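Local coordinates for protein NANS (YJHS), A 9-O-acetyl N-acetylneuraminic acid esterase (Escherichia coli O157:H7 EDL933, PDB 3PT5) that acts as a sialic acid esterase that cleaves the 9-O-acetyl group of 9-O-acetyl-N-acetylneuraminate, probably enabling the bacterium to grow on this host sugar, at residues Thr239-Lys243 against Glu244-His248; Leu108-Ala111 against Arg112-Pro116; Asp287-Thr291 against Gly292-Ser296; Trp304-Leu308 against Arg309-Phe313; Phe117-Asp120 against Asn121-Ile124. All blocks are in the same frame, centred on the assembly; numbering follows the deposited sequence. Where two conformers were deposited one is given.

Contact 1: residues Thr239-Lys243 against Glu244-His248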
loop_
_atom_site.group_PDB
_atom_site.type_symbol
_atom_site.label_atom_id
_atom_site.label_comp_id
_atom_site.label_asym_id
_atom_site.label_seq_id
_atom_site.Cartn_x
_atom_site.Cartn_y
_atom_site.Cartn_z
ATOM N N THR A 239 12.166 5.967 -2.450
ATOM C CA THR A 239 13.138 6.593 -1.547
ATOM C C THR A 239 14.382 7.090 -2.264
ATOM O O THR A 239 14.655 6.702 -3.406
ATOM C CB THR A 239 13.624 5.644 -0.432
ATOM O OG1 THR A 239 14.626 4.763 -0.960
ATOM C CG2 THR A 239 12.473 4.855 0.136
ATOM N N TRP A 240 15.171 7.873 -1.538
ATOM C CA TRP A 240 16.362 8.470 -2.106
ATOM C C TRP A 240 17.369 7.431 -2.537
ATOM O O TRP A 240 18.130 7.671 -3.468
ATOM C CB TRP A 240 17.011 9.431 -1.110
ATOM C CG TRP A 240 17.505 8.842 0.188
ATOM C CD1 TRP A 240 16.849 8.872 1.405
ATOM C CD2 TRP A 240 18.782 8.239 0.435
ATOM N NE1 TRP A 240 17.645 8.292 2.383
ATOM C CE2 TRP A 240 18.830 7.906 1.815
ATOM C CE3 TRP A 240 19.897 7.941 -0.376
ATOM C CZ2 TRP A 240 19.937 7.267 2.392
ATOM C CZ3 TRP A 240 21.002 7.304 0.211
ATOM C CH2 TRP A 240 21.002 6.972 1.576
ATOM N N TYR A 241 17.368 6.279 -1.860
ATOM C CA TYR A 241 18.288 5.173 -2.223
ATOM C C TYR A 241 18.117 4.784 -3.702
ATOM O O TYR A 241 19.112 4.685 -4.487
ATOM C CB TYR A 241 18.067 3.948 -1.314
ATOM C CG TYR A 241 18.774 2.737 -1.895
ATOM C CD1 TYR A 241 20.151 2.587 -1.747
ATOM C CD2 TYR A 241 18.085 1.800 -2.650
ATOM C CE1 TYR A 241 20.826 1.507 -2.309
ATOM C CE2 TYR A 241 18.746 0.711 -3.234
ATOM C CZ TYR A 241 20.118 0.590 -3.057
ATOM O OH TYR A 241 20.781 -0.461 -3.614
ATOM N N TRP A 242 16.862 4.555 -4.091
ATOM C CA TRP A 242 16.539 4.054 -5.429
ATOM C C TRP A 242 16.792 5.125 -6.499
ATOM O O TRP A 242 17.381 4.862 -7.543
ATOM C CB TRP A 242 15.071 3.616 -5.430
ATOM C CG TRP A 242 14.834 2.440 -4.535
ATOM C CD1 TRP A 242 14.259 2.452 -3.273
ATOM C CD2 TRP A 242 15.227 1.086 -4.784
ATOM N NE1 TRP A 242 14.218 1.185 -2.768
ATOM C CE2 TRP A 242 14.815 0.318 -3.650
ATOM C CE3 TRP A 242 15.865 0.440 -5.854
ATOM C CZ2 TRP A 242 15.018 -1.066 -3.561
ATOM C CZ3 TRP A 242 16.073 -0.955 -5.769
ATOM C CH2 TRP A 242 15.649 -1.688 -4.617
ATOM N N LYS A 243 16.377 6.344 -6.199
ATOM C CA LYS A 243 16.642 7.481 -7.086
ATOM C C LYS A 243 18.114 7.763 -7.308
ATOM O O LYS A 243 18.507 8.109 -8.427
ATOM C CB LYS A 243 16.041 8.745 -6.521
ATOM C CG LYS A 243 14.572 8.739 -6.353
ATOM C CD LYS A 243 14.245 10.056 -5.801
ATOM C CE LYS A 243 12.777 10.269 -5.630
ATOM N NZ LYS A 243 12.478 11.707 -5.916
ATOM N N GLU A 244 18.930 7.683 -6.260
ATOM C CA GLU A 244 20.355 8.043 -6.410
ATOM C C GLU A 244 21.144 6.948 -7.093
ATOM O O GLU A 244 22.120 7.223 -7.784
ATOM C CB GLU A 244 21.012 8.313 -5.054
ATOM C CG GLU A 244 20.513 9.573 -4.360
ATOM C CD GLU A 244 21.392 9.983 -3.168
ATOM O OE1 GLU A 244 22.468 9.379 -2.969
ATOM O OE2 GLU A 244 21.006 10.896 -2.414
ATOM N N ASN A 245 20.726 5.706 -6.897
ATOM C CA ASN A 245 21.514 4.554 -7.339
ATOM C C ASN A 245 21.132 4.030 -8.730
ATOM O O ASN A 245 21.915 3.315 -9.371
ATOM C CB ASN A 245 21.456 3.441 -6.287
ATOM C CG ASN A 245 22.436 3.673 -5.141
ATOM O OD1 ASN A 245 23.627 3.356 -5.252
ATOM N ND2 ASN A 245 21.946 4.235 -4.034
ATOM N N PHE A 246 19.934 4.391 -9.189
ATOM C CA PHE A 246 19.419 3.935 -10.478
ATOM C C PHE A 246 18.758 5.138 -11.195
ATOM O O PHE A 246 17.597 5.075 -11.554
ATOM C CB PHE A 246 18.433 2.753 -10.295
ATOM C CG PHE A 246 18.962 1.663 -9.413
ATOM C CD1 PHE A 246 19.800 0.664 -9.927
ATOM C CD2 PHE A 246 18.710 1.676 -8.044
ATOM C CE1 PHE A 246 20.324 -0.338 -9.106
ATOM C CE2 PHE A 246 19.232 0.679 -7.208
ATOM C CZ PHE A 246 20.048 -0.323 -7.738
ATOM N N PRO A 247 19.527 6.230 -11.426
ATOM C CA PRO A 247 18.928 7.453 -11.966
ATOM C C PRO A 247 18.347 7.303 -13.389
ATOM O O PRO A 247 17.269 7.850 -13.703
ATOM C CB PRO A 247 20.097 8.461 -11.936
ATOM C CG PRO A 247 21.323 7.626 -12.007
ATOM C CD PRO A 247 20.991 6.341 -11.269
ATOM N N HIS A 248 19.045 6.568 -14.250
ATOM C CA HIS A 248 18.583 6.356 -15.619
ATOM C C HIS A 248 17.302 5.540 -15.658
ATOM O O HIS A 248 16.329 5.907 -16.325
ATOM C CB HIS A 248 19.661 5.675 -16.459
ATOM C CG HIS A 248 19.409 5.763 -17.929
ATOM N ND1 HIS A 248 18.904 4.711 -18.667
ATOM C CD2 HIS A 248 19.577 6.788 -18.798
ATOM C CE1 HIS A 248 18.768 5.088 -19.927
ATOM N NE2 HIS A 248 19.171 6.341 -20.032
#

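Contact 2: residues Leu108-Ala111 against Arg112-Pro116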
loop_
_atom_site.group_PDB
_atom_site.type_symbol
_atom_site.label_atom_id
_atom_site.label_comp_id
_atom_site.label_asym_id
_atom_site.label_seq_id
_atom_site.Cartn_x
_atom_site.Cartn_y
_atom_site.Cartn_z
ATOM N N LEU A 108 -3.468 2.694 6.673
ATOM C CA LEU A 108 -4.303 3.123 7.796
ATOM C C LEU A 108 -4.361 4.652 7.909
ATOM O O LEU A 108 -5.416 5.223 8.179
ATOM C CB LEU A 108 -3.804 2.516 9.112
ATOM C CG LEU A 108 -4.485 3.006 10.401
ATOM C CD1 LEU A 108 -5.994 2.672 10.361
ATOM C CD2 LEU A 108 -3.834 2.338 11.610
ATOM N N HIS A 109 -3.219 5.297 7.706
ATOM C CA HIS A 109 -3.080 6.741 7.878
ATOM C C HIS A 109 -3.701 7.522 6.753
ATOM O O HIS A 109 -4.269 8.588 6.989
ATOM C CB HIS A 109 -1.608 7.056 8.045
ATOM C CG HIS A 109 -0.973 6.175 9.055
ATOM N ND1 HIS A 109 -0.264 5.046 8.707
ATOM C CD2 HIS A 109 -1.065 6.163 10.411
ATOM C CE1 HIS A 109 0.113 4.415 9.807
ATOM N NE2 HIS A 109 -0.356 5.071 10.851
ATOM N N ILE A 110 -3.644 6.950 5.551
ATOM C CA ILE A 110 -4.417 7.506 4.412
ATOM C C ILE A 110 -5.898 7.484 4.750
ATOM O O ILE A 110 -6.557 8.527 4.735
ATOM C CB ILE A 110 -4.100 6.780 3.106
ATOM C CG1 ILE A 110 -2.644 7.078 2.757
ATOM C CG2 ILE A 110 -5.057 7.237 1.992
ATOM C CD1 ILE A 110 -2.063 6.169 1.645
ATOM N N ALA A 111 -6.390 6.312 5.146
ATOM C CA ALA A 111 -7.771 6.142 5.533
ATOM C C ALA A 111 -8.193 7.098 6.664
ATOM O O ALA A 111 -9.263 7.731 6.564
ATOM C CB ALA A 111 -8.014 4.685 5.907
ATOM N N ARG A 112 -7.392 7.205 7.724
ATOM C CA ARG A 112 -7.750 8.065 8.848
ATOM C C ARG A 112 -7.809 9.514 8.398
ATOM O O ARG A 112 -8.702 10.244 8.801
ATOM C CB ARG A 112 -6.791 7.896 10.035
ATOM C CG ARG A 112 -7.048 8.910 11.162
ATOM C CD ARG A 112 -6.046 8.740 12.301
ATOM N NE ARG A 112 -6.664 7.999 13.397
ATOM C CZ ARG A 112 -6.726 6.676 13.480
ATOM N NH1 ARG A 112 -6.172 5.913 12.540
ATOM N NH2 ARG A 112 -7.340 6.123 14.518
ATOM N N LYS A 113 -6.893 9.911 7.514
ATOM C CA LYS A 113 -6.866 11.314 7.072
ATOM C C LYS A 113 -7.982 11.669 6.080
ATOM O O LYS A 113 -8.352 12.838 5.961
ATOM C CB LYS A 113 -5.475 11.702 6.551
ATOM C CG LYS A 113 -4.439 11.746 7.674
ATOM C CD LYS A 113 -3.001 11.884 7.125
ATOM C CE LYS A 113 -1.971 11.784 8.272
ATOM N NZ LYS A 113 -0.618 12.019 7.722
ATOM N N LEU A 114 -8.522 10.661 5.391
ATOM C CA LEU A 114 -9.685 10.835 4.489
ATOM C C LEU A 114 -11.041 10.847 5.225
ATOM O O LEU A 114 -11.995 11.494 4.782
ATOM C CB LEU A 114 -9.722 9.712 3.472
ATOM C CG LEU A 114 -8.691 9.636 2.355
ATOM C CD1 LEU A 114 -8.838 8.275 1.633
ATOM C CD2 LEU A 114 -8.904 10.810 1.357
ATOM N N LEU A 115 -11.121 10.129 6.344
ATOM C CA LEU A 115 -12.400 9.900 7.005
ATOM C C LEU A 115 -13.144 11.191 7.334
ATOM O O LEU A 115 -14.362 11.229 7.184
ATOM C CB LEU A 115 -12.201 9.039 8.272
ATOM C CG LEU A 115 -13.435 8.464 8.962
ATOM C CD1 LEU A 115 -14.097 7.356 8.170
ATOM C CD2 LEU A 115 -12.972 7.988 10.318
ATOM N N PRO A 116 -12.428 12.269 7.750
ATOM C CA PRO A 116 -13.238 13.437 8.141
ATOM C C PRO A 116 -13.989 14.063 6.987
ATOM O O PRO A 116 -14.906 14.861 7.206
ATOM C CB PRO A 116 -12.195 14.426 8.663
ATOM C CG PRO A 116 -11.015 13.623 9.000
ATOM C CD PRO A 116 -10.999 12.465 8.082
#

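Contact 3: residues Asp287-Thr291 against Gly292-Ser296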
loop_
_atom_site.group_PDB
_atom_site.type_symbol
_atom_site.label_atom_id
_atom_site.label_comp_id
_atom_site.label_asym_id
_atom_site.label_seq_id
_atom_site.Cartn_x
_atom_site.Cartn_y
_atom_site.Cartn_z
ATOM N N ASP A 287 13.891 8.261 17.468
ATOM C CA ASP A 287 12.904 8.006 18.506
ATOM C C ASP A 287 12.155 9.260 18.913
ATOM O O ASP A 287 12.653 10.394 18.753
ATOM C CB ASP A 287 13.602 7.522 19.776
ATOM C CG ASP A 287 14.449 6.308 19.554
ATOM O OD1 ASP A 287 14.215 5.531 18.579
ATOM O OD2 ASP A 287 15.349 6.101 20.381
ATOM N N ASP A 288 10.965 9.048 19.468
ATOM C CA ASP A 288 10.281 10.088 20.254
ATOM C C ASP A 288 9.885 9.473 21.594
ATOM O O ASP A 288 8.870 8.791 21.676
ATOM C CB ASP A 288 9.038 10.606 19.519
ATOM C CG ASP A 288 8.355 11.775 20.266
ATOM O OD1 ASP A 288 8.698 12.009 21.454
ATOM O OD2 ASP A 288 7.506 12.469 19.662
ATOM N N LEU A 289 10.725 9.681 22.617
ATOM C CA LEU A 289 10.565 9.045 23.932
ATOM C C LEU A 289 9.243 9.433 24.570
ATOM O O LEU A 289 8.580 8.608 25.232
ATOM C CB LEU A 289 11.716 9.455 24.854
ATOM C CG LEU A 289 12.941 8.563 25.039
ATOM C CD1 LEU A 289 13.192 7.602 23.874
ATOM C CD2 LEU A 289 14.167 9.376 25.401
ATOM N N SER A 290 8.822 10.679 24.322
ATOM C CA SER A 290 7.618 11.192 24.954
ATOM C C SER A 290 6.337 10.440 24.549
ATOM O O SER A 290 5.345 10.426 25.301
ATOM C CB SER A 290 7.489 12.703 24.705
ATOM O OG SER A 290 6.975 12.961 23.412
ATOM N N THR A 291 6.370 9.792 23.379
ATOM C CA THR A 291 5.207 9.065 22.849
ATOM C C THR A 291 5.444 7.551 22.836
ATOM O O THR A 291 4.537 6.775 22.530
ATOM C CB THR A 291 4.876 9.474 21.392
ATOM O OG1 THR A 291 5.998 9.157 20.550
ATOM C CG2 THR A 291 4.584 10.963 21.282
ATOM N N GLY A 292 6.656 7.133 23.170
ATOM C CA GLY A 292 6.971 5.712 23.223
ATOM C C GLY A 292 7.363 5.171 21.858
ATOM O O GLY A 292 7.414 3.940 21.666
ATOM N N TYR A 293 7.681 6.077 20.936
ATOM C CA TYR A 293 8.155 5.664 19.595
ATOM C C TYR A 293 9.652 5.362 19.618
ATOM O O TYR A 293 10.464 6.254 19.830
ATOM C CB TYR A 293 7.868 6.729 18.551
ATOM C CG TYR A 293 8.285 6.277 17.166
ATOM C CD1 TYR A 293 7.659 5.196 16.558
ATOM C CD2 TYR A 293 9.299 6.918 16.488
ATOM C CE1 TYR A 293 8.049 4.778 15.285
ATOM C CE2 TYR A 293 9.695 6.539 15.237
ATOM C CZ TYR A 293 9.062 5.453 14.619
ATOM O OH TYR A 293 9.492 5.048 13.351
ATOM N N TYR A 294 10.001 4.109 19.354
ATOM C CA TYR A 294 11.375 3.664 19.150
ATOM C C TYR A 294 11.491 3.259 17.676
ATOM O O TYR A 294 10.666 2.490 17.165
ATOM C CB TYR A 294 11.727 2.508 20.114
ATOM C CG TYR A 294 11.678 2.940 21.568
ATOM C CD1 TYR A 294 12.746 3.643 22.151
ATOM C CD2 TYR A 294 10.560 2.674 22.350
ATOM C CE1 TYR A 294 12.702 4.065 23.469
ATOM C CE2 TYR A 294 10.512 3.105 23.702
ATOM C CZ TYR A 294 11.578 3.794 24.239
ATOM O OH TYR A 294 11.481 4.209 25.579
ATOM N N GLY A 295 12.448 3.879 17.001
ATOM C CA GLY A 295 12.602 3.762 15.551
ATOM C C GLY A 295 13.413 2.550 15.172
ATOM O O GLY A 295 13.693 1.674 15.987
ATOM N N SER A 296 13.807 2.540 13.914
ATOM C CA SER A 296 14.453 1.374 13.298
ATOM C C SER A 296 15.846 1.045 13.812
ATOM O O SER A 296 16.347 -0.064 13.570
ATOM C CB SER A 296 14.513 1.598 11.799
ATOM O OG SER A 296 15.374 2.700 11.540
#

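Contact 4: residues Trp304-Leu308 against Arg309-Phe313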
loop_
_atom_site.group_PDB
_atom_site.type_symbol
_atom_site.label_atom_id
_atom_site.label_comp_id
_atom_site.label_asym_id
_atom_site.label_seq_id
_atom_site.Cartn_x
_atom_site.Cartn_y
_atom_site.Cartn_z
ATOM N N TRP A 304 15.045 -7.446 11.243
ATOM C CA TRP A 304 14.704 -6.374 10.283
ATOM C C TRP A 304 14.191 -6.969 8.975
ATOM O O TRP A 304 14.197 -8.188 8.818
ATOM C CB TRP A 304 15.865 -5.399 10.076
ATOM C CG TRP A 304 17.123 -5.918 9.426
ATOM C CD1 TRP A 304 17.238 -6.898 8.477
ATOM C CD2 TRP A 304 18.430 -5.391 9.612
ATOM N NE1 TRP A 304 18.556 -7.017 8.079
ATOM C CE2 TRP A 304 19.305 -6.109 8.768
ATOM C CE3 TRP A 304 18.960 -4.378 10.421
ATOM C CZ2 TRP A 304 20.673 -5.835 8.705
ATOM C CZ3 TRP A 304 20.322 -4.135 10.374
ATOM C CH2 TRP A 304 21.156 -4.868 9.539
ATOM N N THR A 305 13.748 -6.120 8.051
ATOM C CA THR A 305 13.212 -6.597 6.803
ATOM C C THR A 305 14.418 -6.916 5.924
ATOM O O THR A 305 14.851 -8.080 5.859
ATOM C CB THR A 305 12.217 -5.589 6.171
ATOM O OG1 THR A 305 12.847 -4.313 6.026
ATOM C CG2 THR A 305 10.978 -5.472 7.056
ATOM N N THR A 306 15.019 -5.871 5.378
ATOM C CA THR A 306 16.031 -5.968 4.355
ATOM C C THR A 306 17.347 -5.375 4.908
ATOM O O THR A 306 17.317 -4.389 5.661
ATOM C CB THR A 306 15.494 -5.207 3.111
ATOM O OG1 THR A 306 14.509 -6.018 2.425
ATOM C CG2 THR A 306 16.604 -4.787 2.180
ATOM N N ALA A 307 18.497 -5.973 4.571
ATOM C CA ALA A 307 19.771 -5.420 4.994
ATOM C C ALA A 307 20.000 -3.974 4.528
ATOM O O ALA A 307 20.599 -3.176 5.248
ATOM C CB ALA A 307 20.931 -6.340 4.575
ATOM N N LEU A 308 19.499 -3.632 3.336
ATOM C CA LEU A 308 19.520 -2.254 2.828
ATOM C C LEU A 308 18.455 -1.424 3.532
ATOM O O LEU A 308 17.276 -1.552 3.224
ATOM C CB LEU A 308 19.246 -2.245 1.313
ATOM C CG LEU A 308 20.385 -2.682 0.383
ATOM C CD1 LEU A 308 19.903 -2.799 -1.071
ATOM C CD2 LEU A 308 21.590 -1.732 0.474
ATOM N N ARG A 309 18.859 -0.584 4.466
ATOM C CA ARG A 309 17.880 0.116 5.329
ATOM C C ARG A 309 17.138 1.223 4.595
ATOM O O ARG A 309 15.928 1.386 4.778
ATOM C CB ARG A 309 18.558 0.693 6.586
ATOM C CG ARG A 309 19.560 -0.265 7.306
ATOM C CD ARG A 309 18.921 -1.609 7.707
ATOM N NE ARG A 309 17.816 -1.475 8.681
ATOM C CZ ARG A 309 17.969 -1.122 9.968
ATOM N NH1 ARG A 309 19.175 -0.808 10.441
ATOM N NH2 ARG A 309 16.914 -1.055 10.774
ATOM N N SER A 310 17.876 1.971 3.782
ATOM C CA SER A 310 17.386 3.170 3.082
ATOM C C SER A 310 16.450 2.851 1.902
ATOM O O SER A 310 15.895 3.753 1.265
ATOM C CB SER A 310 18.584 4.003 2.572
ATOM O OG SER A 310 19.379 3.197 1.714
ATOM N N SER A 311 16.215 1.574 1.647
ATOM C CA SER A 311 15.371 1.206 0.539
ATOM C C SER A 311 13.868 1.324 0.815
ATOM O O SER A 311 13.051 1.263 -0.135
ATOM C CB SER A 311 15.704 -0.220 0.092
ATOM O OG SER A 311 15.462 -1.132 1.156
ATOM N N HIS A 312 13.513 1.462 2.092
ATOM C CA HIS A 312 12.117 1.623 2.484
ATOM C C HIS A 312 11.857 2.839 3.353
ATOM O O HIS A 312 12.703 3.235 4.189
ATOM C CB HIS A 312 11.611 0.410 3.247
ATOM C CG HIS A 312 12.021 -0.869 2.645
ATOM N ND1 HIS A 312 12.963 -1.757 3.024
ATOM C CD2 HIS A 312 11.400 -1.394 1.532
ATOM C CE1 HIS A 312 12.914 -2.791 2.126
ATOM N NE2 HIS A 312 11.977 -2.544 1.230
ATOM N N PHE A 313 10.666 3.421 3.163
ATOM C CA PHE A 313 10.233 4.551 4.001
ATOM C C PHE A 313 9.977 4.115 5.429
ATOM O O PHE A 313 9.590 2.970 5.672
ATOM C CB PHE A 313 8.969 5.169 3.458
ATOM C CG PHE A 313 9.154 5.843 2.139
ATOM C CD1 PHE A 313 9.844 7.073 2.055
ATOM C CD2 PHE A 313 8.563 5.287 1.011
ATOM C CE1 PHE A 313 9.984 7.707 0.814
ATOM C CE2 PHE A 313 8.672 5.927 -0.242
ATOM C CZ PHE A 313 9.392 7.120 -0.319
HETATM O O HOH W 1 15.906 -2.510 6.872
#

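Contact 5: residues Phe117-Asp120 against Asn121-Ile124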
loop_
_atom_site.group_PDB
_atom_site.type_symbol
_atom_site.label_atom_id
_atom_site.label_comp_id
_atom_site.label_asym_id
_atom_site.label_seq_id
_atom_site.Cartn_x
_atom_site.Cartn_y
_atom_site.Cartn_z
ATOM N N PHE A 117 -13.630 13.691 5.763
ATOM C CA PHE A 117 -14.190 14.316 4.574
ATOM C C PHE A 117 -15.378 13.598 3.931
ATOM O O PHE A 117 -15.951 14.063 2.929
ATOM C CB PHE A 117 -13.056 14.504 3.572
ATOM C CG PHE A 117 -12.030 15.478 4.032
ATOM C CD1 PHE A 117 -12.237 16.850 3.889
ATOM C CD2 PHE A 117 -10.868 15.035 4.633
ATOM C CE1 PHE A 117 -11.275 17.754 4.321
ATOM C CE2 PHE A 117 -9.916 15.912 5.050
ATOM C CZ PHE A 117 -10.112 17.285 4.898
ATOM N N ILE A 118 -15.774 12.471 4.513
ATOM C CA ILE A 118 -16.860 11.652 3.925
ATOM C C ILE A 118 -18.093 11.648 4.833
ATOM O O ILE A 118 -18.004 12.044 5.995
ATOM C CB ILE A 118 -16.400 10.175 3.644
ATOM C CG1 ILE A 118 -16.266 9.403 4.945
ATOM C CG2 ILE A 118 -15.100 10.108 2.816
ATOM C CD1 ILE A 118 -15.948 7.949 4.758
ATOM N N PRO A 119 -19.270 11.215 4.305
ATOM C CA PRO A 119 -20.475 11.317 5.131
ATOM C C PRO A 119 -20.461 10.476 6.402
ATOM O O PRO A 119 -19.855 9.451 6.412
ATOM C CB PRO A 119 -21.578 10.843 4.191
ATOM C CG PRO A 119 -21.061 11.179 2.826
ATOM C CD PRO A 119 -19.593 10.847 2.914
ATOM N N ASP A 120 -21.154 10.910 7.454
ATOM C CA ASP A 120 -21.180 10.138 8.716
ATOM C C ASP A 120 -21.571 8.658 8.581
ATOM O O ASP A 120 -21.213 7.852 9.426
ATOM C CB ASP A 120 -22.141 10.771 9.743
ATOM C CG ASP A 120 -21.580 12.006 10.409
ATOM O OD1 ASP A 120 -20.354 12.279 10.320
ATOM O OD2 ASP A 120 -22.385 12.706 11.070
ATOM N N ASN A 121 -22.347 8.317 7.558
ATOM C CA ASN A 121 -22.904 6.995 7.412
ATOM C C ASN A 121 -22.055 6.130 6.462
ATOM O O ASN A 121 -22.426 5.016 6.100
ATOM C CB ASN A 121 -24.364 7.087 6.957
ATOM C CG ASN A 121 -24.509 7.619 5.528
ATOM O OD1 ASN A 121 -23.772 8.508 5.096
ATOM N ND2 ASN A 121 -25.459 7.074 4.797
ATOM N N ALA A 122 -20.895 6.672 6.096
ATOM C CA ALA A 122 -19.937 5.968 5.249
ATOM C C ALA A 122 -18.682 5.596 6.017
ATOM O O ALA A 122 -18.296 6.273 6.992
ATOM C CB ALA A 122 -19.563 6.840 4.058
ATOM N N GLY A 123 -18.031 4.522 5.591
ATOM C CA GLY A 123 -16.714 4.204 6.115
ATOM C C GLY A 123 -15.720 4.176 4.957
ATOM O O GLY A 123 -16.064 4.501 3.841
ATOM N N ILE A 124 -14.493 3.768 5.253
ATOM C CA ILE A 124 -13.447 3.645 4.259
ATOM C C ILE A 124 -13.056 2.163 4.242
ATOM O O ILE A 124 -12.883 1.569 5.314
ATOM C CB ILE A 124 -12.171 4.488 4.625
ATOM C CG1 ILE A 124 -12.439 6.020 4.725
ATOM C CG2 ILE A 124 -11.046 4.173 3.642
ATOM C CD1 ILE A 124 -12.548 6.736 3.387
HETATM O O HOH W 2 -20.211 5.186 9.167
#

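Contact 1: residues Thr239-Lys243 against Glu244-His248
Trp240 meets Glu244 one turn along helix 240-245, just after Thr239, the N-cap, whose OG1 takes a weak bond from Tyr241 N. Beyond the backbone bond from Glu244 N, the carboxylate lies obliquely beside the indole, with Glu244 OE2 3.8 Å from Trp240 CE3; Glu284 takes the indole N-H and Arg276 pairs with Glu244 OE1. Tyr241 O is gripped twice, by Asn245 N and by Asn245 ND2. The second bond, 2.9 Å from ND2 to Tyr241 O, lies in the amide plane and is fairly straight (160°); with chi1 at -81° the Asn245 amide folds back along the helix, and ND2 also lies 3.3 Å from Tyr241 CD1. Trp242 O accepts from Phe246 N, and the Trp242 six-membered ring and Phe246 ring are roughly parallel (29°) but displaced, with Trp242 CE3 3.6 Å from Phe246 CE2. Lys243 O lies 3.6 Å from Pro247 CA. Phe246 leaves helical geometry at the N-cap of helix 247-253: two consecutive helices broken at a single residue, following strand 233-236 of the central sheet.

Contact 2: residues Leu108-Ala111 against Arg112-Pro116
Ile110 and Leu114, a turn apart, run alongside each other on the inner face of helix 107-114, the alpha helix that leads into parallel strand 122-130 of this alpha/beta SGNH-hydrolase fold. Their contact is methyl to methyl, 3.9 Å between Ile110 CG2 and Leu114 CD1. Ala111 belongs to the same dense side: its methyl, with Leu115, is turned to strands 52-55 and 122-130. The other flank carries the charged chains and is only partly buried. Arg112 starts with CG anti to its own N (chi1 173°) and runs beside Leu108, whose CD1 meets the guanidinium edge near its plane, 3.9 Å from Arg112 NH1. The polar end bonds outside the contact, Arg112 NH2 to Ala47 O. Lys113 stays extended, its CG passing 3.2 Å from His109 O, and its NZ makes a salt bridge with Asp324 and a hydrogen bond with Ser323 OG, both of helix 315-335; His109 NE2 bonds to Asp46. Along the backbone, Arg112 N to Leu108 O is short, 2.8 Å; farther on, Ala111 O receives two bent, weak bonds, from Leu114 N at 3.2 Å and Leu115 N at 3.0 Å.

Contact 3: residues Asp287-Thr291 against Gly292-Ser296
Gly292 and Tyr293 both face one residue, Asp288, so the returning chain carries an extra residue at this point. Gly292 has a positive phi of 85°, where a beta carbon would collide with the carbonyl oxygen of Thr291. The evidence centres on Asp288 O: Tyr293 N reaches it at 3.1 Å, Thr291 N comes from the opposite face of the carbonyl, and Gly292 N adds a weak bond while also giving to Leu289 O from above that carbonyl's plane. Asp288 N completes the pair, giving to Tyr293 O 2.9 Å away. Outside the turn, a chi1 of -56° sends the Asp287 carboxylate across, and Gly295 N meets Asp287 OD1 at 2.9 Å, almost straight (175°). On the exposed side Leu289 CD1 touches Tyr294 CE1 at 3.6 Å, the side chains roughly perpendicular. Ser290 OG donates to the syn side of Asp288 OD1 (2.8 Å). Tyr293 OH hydrogen-bonds to Asp285. A tight antiparallel reversal with one bridge and a G1 beta bulge results, between strand 265-268 and helix 315-335.

Contact 4: residues Trp304-Leu308 against Arg309-Phe313
Arg309 curls back on itself at two successive bonds (chi2 -56°, chi3 -63°), and this U-shaped course lays its guanidinium against the indole of Trp304. Trp304 CE3 sits over the centre of one guanidinium face, 3.4 Å from Arg309 CZ, the two planes being 32° apart. Further back on the same chain Arg309 CD rides over the indole's six-membered ring, 4.1 Å from its centroid, in a CH-pi contact displaced toward the rim. A water then stitches the edge of the arginine to the backbone: it accepts from Arg309 NE at 2.8 Å, lying in the guanidinium plane, and donates to Thr306 O at 2.6 Å. Arg309 NH2 is taken by Glu37. Farther along, Ser311 OG donates to Leu308 O across 2.8 Å, approaching tilted from the carbonyl plane and tying Ser311 back to the carbonyl of Leu308. The same OG lies above one face of the next residue, His312. Ser30 and Asn31, outside these segments, touch that imidazole ring, a placement consistent with the SGNH active site. The arginine is thus restrained through face, edge and terminal nitrogen together, and its positive charge is probably balanced by Glu37 through the salt bridge.

Contact 5: residues Phe117-Asp120 against Asn121-Ile124
Ile118 CD1 is the apolar hub, 3.8 Å from Ala122 CB and 3.9 Å from Ile124 CD1. A chi1 of 73° tucks CG1 in against the backbone, and the extended chi2 carries CD1 inward, where it also touches the backbone oxygens of Ala122 and Gly123. Tyr22 of strand 20-28 borders the same isoleucine, and Pro119 CD covers the Ala122 methyl more loosely, at 4.2 Å. The chain reverses here through a type I beta turn, Pro119 to Ala122, that joins the segment after helix 107-114 to parallel strand 122-130 of the central sheet. Its closing bond runs from Ala122 N to Pro119 O, 3.0 Å and nearly straight (159°), although the donor sits above the carbonyl plane rather than on a lone pair. Farther out, Asn121 OD1 approaches Pro119 CB to 3.3 Å, and Asn121 ND2 is bonded to Asp19. At the polar edge a water donates to Asp120 O at 2.9 Å and, weakly, to Ala122 O, an oxygen that also accepts from Arg51.

Overall arrangement
Contacts 1, 3 and 4 form one connected group, with contact 4 in the middle. Two bonds tie it to contact 1, Thr239 OG1 to Ser310 O at 2.8 Å and Trp242 NE1 to Ser311 O at 2.9 Å, their centres being about 14 Å apart. Toward contact 3, with centres about 19 Å apart, the link is Arg309 NH2 to Ser296 O at 3.0 Å. Contacts 2 and 5 make a second group, centres about 11 Å apart, where helix 107-114 packs on the strand that follows it, Ala111 CB lying 3.8 Å from Ile124 CG2. Contacts 4 and 5 have centres about 35 Å apart on opposite sides of the chain's centre, so the active-site region inferred from the SGNH fold, near His312, lies far from that turn.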